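Local coordinates for NOL1/NOP2/sun family protein (Enterococcus faecium, PDB 3M4X) that probably methylates ribosomal RNA, as a member of the RsmB/RsmF family with a Rossmann-like methyltransferase domain and a C-terminal PUA-like domain, at residues Pro399-Thr404 against Gly424-Val429. Numbering follows the deposited sequence.
Sequences PCLPIT and GWVLLV
The peptide groups of strands 400-403 and 426-429 face each other through N-H...O bonds, with donors tilted from the carbonyl planes, as parallel neighbours in the PUA-like domain's mixed sheet. Cys400, Pro402, Leu427 and Val429 lie on one face of the sheet, Leu401 and Leu428 on the other; the ring of Trp425 leads away from strand 400-403 and meets Phe448 edge-to-face. Four backbone bonds join the strands. Leu427 N reaches Pro399 O at 3.1 Å, and Leu401 N answers to Leu427 O. Val429 N then meets Leu401 O at 3.3 Å, a longer bond whose donor stands 50° above the carbonyl plane. Pro402 fits because Leu401 and Ile403 donate the N-H groups to strand 426-429, and its own nitrogen, which has no hydrogen, faces away from that strand.

The slim Cys400 thiol places SG 4.0 Å from Val429 CG2. On the face of Leu401 and Leu428 these two run side by side, CG to CD2 at 4.0 Å, with Leu401 CB against Val426 CG2; branched aliphatic chains suit this packing, which Tyr411 of helix 405-413 extends over Leu428. Val429 O accepts Ile403 N at 3.0 Å, and a water donates to Ile403 O at 2.7 Å and weakly to Val429 O.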
ATOM      1  N   PRO A 399     -28.838   3.448  -0.704  1.00 30.10           N
ATOM      2  CA  PRO A 399     -29.381   4.712  -1.219  1.00 33.36           C
ATOM      3  C   PRO A 399     -28.289   5.545  -1.889  1.00 35.73           C
ATOM      4  O   PRO A 399     -27.289   5.922  -1.260  1.00 38.87           O
ATOM      5  CB  PRO A 399     -29.907   5.421   0.041  1.00 32.60           C
ATOM      6  CG  PRO A 399     -30.133   4.329   1.021  1.00 37.27           C
ATOM      7  CD  PRO A 399     -29.008   3.339   0.754  1.00 27.76           C
ATOM      8  N   CYS A 400     -28.486   5.804  -3.173  1.00 28.00           N
ATOM      9  CA  CYS A 400     -27.511   6.506  -3.984  1.00 32.08           C
ATOM     10  C   CYS A 400     -28.099   7.766  -4.577  1.00 34.85           C
ATOM     11  O   CYS A 400     -29.276   7.814  -4.919  1.00 39.56           O
ATOM     12  CB  CYS A 400     -27.056   5.605  -5.132  1.00 28.11           C
ATOM     13  SG  CYS A 400     -26.031   4.251  -4.617  1.00 42.13           S
ATOM     14  N   LEU A 401     -27.262   8.777  -4.735  1.00 36.33           N
ATOM     15  CA  LEU A 401     -27.667   9.992  -5.422  1.00 36.16           C
ATOM     16  C   LEU A 401     -26.627  10.245  -6.515  1.00 32.27           C
ATOM     17  O   LEU A 401     -25.539  10.750  -6.253  1.00 30.37           O
ATOM     18  CB  LEU A 401     -27.765  11.136  -4.402  1.00 36.20           C
ATOM     19  CG  LEU A 401     -27.863  12.643  -4.682  1.00 37.92           C
ATOM     20  CD1 LEU A 401     -27.703  13.040  -6.145  1.00 35.84           C
ATOM     21  CD2 LEU A 401     -29.140  13.187  -4.095  1.00 29.57           C
ATOM     22  N   PRO A 402     -26.946   9.841  -7.746  1.00 35.47           N
ATOM     23  CA  PRO A 402     -26.067  10.085  -8.888  1.00 32.23           C
ATOM     24  C   PRO A 402     -25.802  11.582  -9.078  1.00 35.78           C
ATOM     25  O   PRO A 402     -26.729  12.383  -8.958  1.00 38.32           O
ATOM     26  CB  PRO A 402     -26.886   9.555 -10.074  1.00 34.50           C
ATOM     27  CG  PRO A 402     -27.860   8.579  -9.476  1.00 31.86           C
ATOM     28  CD  PRO A 402     -28.199   9.165  -8.137  1.00 30.08           C
ATOM     29  N   ILE A 403     -24.557  11.947  -9.361  1.00 33.06           N
ATOM     30  CA  ILE A 403     -24.186  13.342  -9.561  1.00 29.63           C
ATOM     31  C   ILE A 403     -23.445  13.503 -10.884  1.00 33.74           C
ATOM     32  O   ILE A 403     -23.050  12.507 -11.504  1.00 30.57           O
ATOM     33  CB  ILE A 403     -23.290  13.848  -8.434  1.00 33.00           C
ATOM     34  CG1 ILE A 403     -21.958  13.109  -8.461  1.00 31.15           C
ATOM     35  CG2 ILE A 403     -23.989  13.656  -7.085  1.00 32.55           C
ATOM     36  CD1 ILE A 403     -20.927  13.659  -7.511  1.00 34.16           C
ATOM     37  N   THR A 404     -23.282  14.759 -11.310  1.00 32.74           N
ATOM     38  CA  THR A 404     -22.590  15.121 -12.547  1.00 35.19           C
ATOM     39  C   THR A 404     -21.166  15.511 -12.170  1.00 37.52           C
ATOM     40  O   THR A 404     -20.852  15.603 -10.989  1.00 43.70           O
ATOM     41  CB  THR A 404     -23.282  16.337 -13.243  1.00 40.01           C
ATOM     42  OG1 THR A 404     -23.194  17.485 -12.391  1.00 41.78           O
ATOM     43  CG2 THR A 404     -24.759  16.051 -13.515  1.00 37.12           C
ATOM     44  N   GLY A 424     -32.068  12.053   3.192  1.00 38.29           N
ATOM     45  CA  GLY A 424     -31.094  11.878   4.259  1.00 37.14           C
ATOM     46  C   GLY A 424     -29.735  11.431   3.722  1.00 42.06           C
ATOM     47  O   GLY A 424     -29.300  11.893   2.661  1.00 39.84           O
ATOM     48  N   TRP A 425     -29.067  10.538   4.450  1.00 39.42           N
ATOM     49  CA  TRP A 425     -27.727  10.069   4.077  1.00 35.86           C
ATOM     50  C   TRP A 425     -27.723   9.361   2.742  1.00 34.02           C
ATOM     51  O   TRP A 425     -28.436   8.385   2.550  1.00 38.30           O
ATOM     52  CB  TRP A 425     -27.154   9.142   5.150  1.00 36.43           C
ATOM     53  CG  TRP A 425     -26.931   9.861   6.410  1.00 38.41           C
ATOM     54  CD1 TRP A 425     -27.647   9.739   7.573  1.00 36.31           C
ATOM     55  CD2 TRP A 425     -25.945  10.866   6.645  1.00 38.67           C
ATOM     56  NE1 TRP A 425     -27.150  10.601   8.520  1.00 36.87           N
ATOM     57  CE2 TRP A 425     -26.104  11.304   7.974  1.00 36.91           C
ATOM     58  CE3 TRP A 425     -24.934  11.433   5.860  1.00 42.91           C
ATOM     59  CZ2 TRP A 425     -25.288  12.282   8.536  1.00 39.60           C
ATOM     60  CZ3 TRP A 425     -24.123  12.400   6.422  1.00 40.19           C
ATOM     61  CH2 TRP A 425     -24.308  12.818   7.743  1.00 44.44           C
ATOM     62  N   VAL A 426     -26.924   9.861   1.808  1.00 33.61           N
ATOM     63  CA  VAL A 426     -26.883   9.272   0.479  1.00 31.22           C
ATOM     64  C   VAL A 426     -25.451   9.145   0.014  1.00 35.16           C
ATOM     65  O   VAL A 426     -24.621  10.013   0.301  1.00 31.63           O
ATOM     66  CB  VAL A 426     -27.694  10.103  -0.548  1.00 32.20           C
ATOM     67  CG1 VAL A 426     -29.181  10.063  -0.208  1.00 31.45           C
ATOM     68  CG2 VAL A 426     -27.188  11.547  -0.615  1.00 23.78           C
ATOM     69  N   LEU A 427     -25.165   8.049  -0.681  1.00 37.23           N
ATOM     70  CA  LEU A 427     -23.868   7.859  -1.316  1.00 34.68           C
ATOM     71  C   LEU A 427     -23.877   8.613  -2.638  1.00 27.89           C
ATOM     72  O   LEU A 427     -24.657   8.294  -3.527  1.00 26.93           O
ATOM     73  CB  LEU A 427     -23.612   6.368  -1.588  1.00 28.50           C
ATOM     74  CG  LEU A 427     -22.247   6.030  -2.206  1.00 32.81           C
ATOM     75  CD1 LEU A 427     -21.117   6.295  -1.207  1.00 26.76           C
ATOM     76  CD2 LEU A 427     -22.186   4.597  -2.743  1.00 27.11           C
ATOM     77  N   LEU A 428     -23.018   9.615  -2.767  1.00 29.64           N
ATOM     78  CA  LEU A 428     -22.862  10.309  -4.046  1.00 31.96           C
ATOM     79  C   LEU A 428     -22.090   9.429  -5.023  1.00 34.61           C
ATOM     80  O   LEU A 428     -21.034   8.904  -4.688  1.00 36.56           O
ATOM     81  CB  LEU A 428     -22.157  11.654  -3.848  1.00 31.69           C
ATOM     82  CG  LEU A 428     -22.805  12.494  -2.743  1.00 31.86           C
ATOM     83  CD1 LEU A 428     -22.275  13.917  -2.734  1.00 34.64           C
ATOM     84  CD2 LEU A 428     -24.312  12.507  -2.878  1.00 28.85           C
ATOM     85  N   VAL A 429     -22.635   9.242  -6.222  1.00 37.12           N
ATOM     86  CA  VAL A 429     -22.023   8.359  -7.210  1.00 28.04           C
ATOM     87  C   VAL A 429     -21.864   9.068  -8.555  1.00 31.48           C
ATOM     88  O   VAL A 429     -22.840   9.559  -9.123  1.00 32.80           O
ATOM     89  CB  VAL A 429     -22.833   7.051  -7.400  1.00 35.88           C
ATOM     90  CG1 VAL A 429     -22.229   6.196  -8.498  1.00 37.20           C
ATOM     91  CG2 VAL A 429     -22.903   6.260  -6.097  1.00 40.60           C
TER
HETATM   92  O   HOH W   1     -23.715  10.074 -12.346  1.00 37.82           O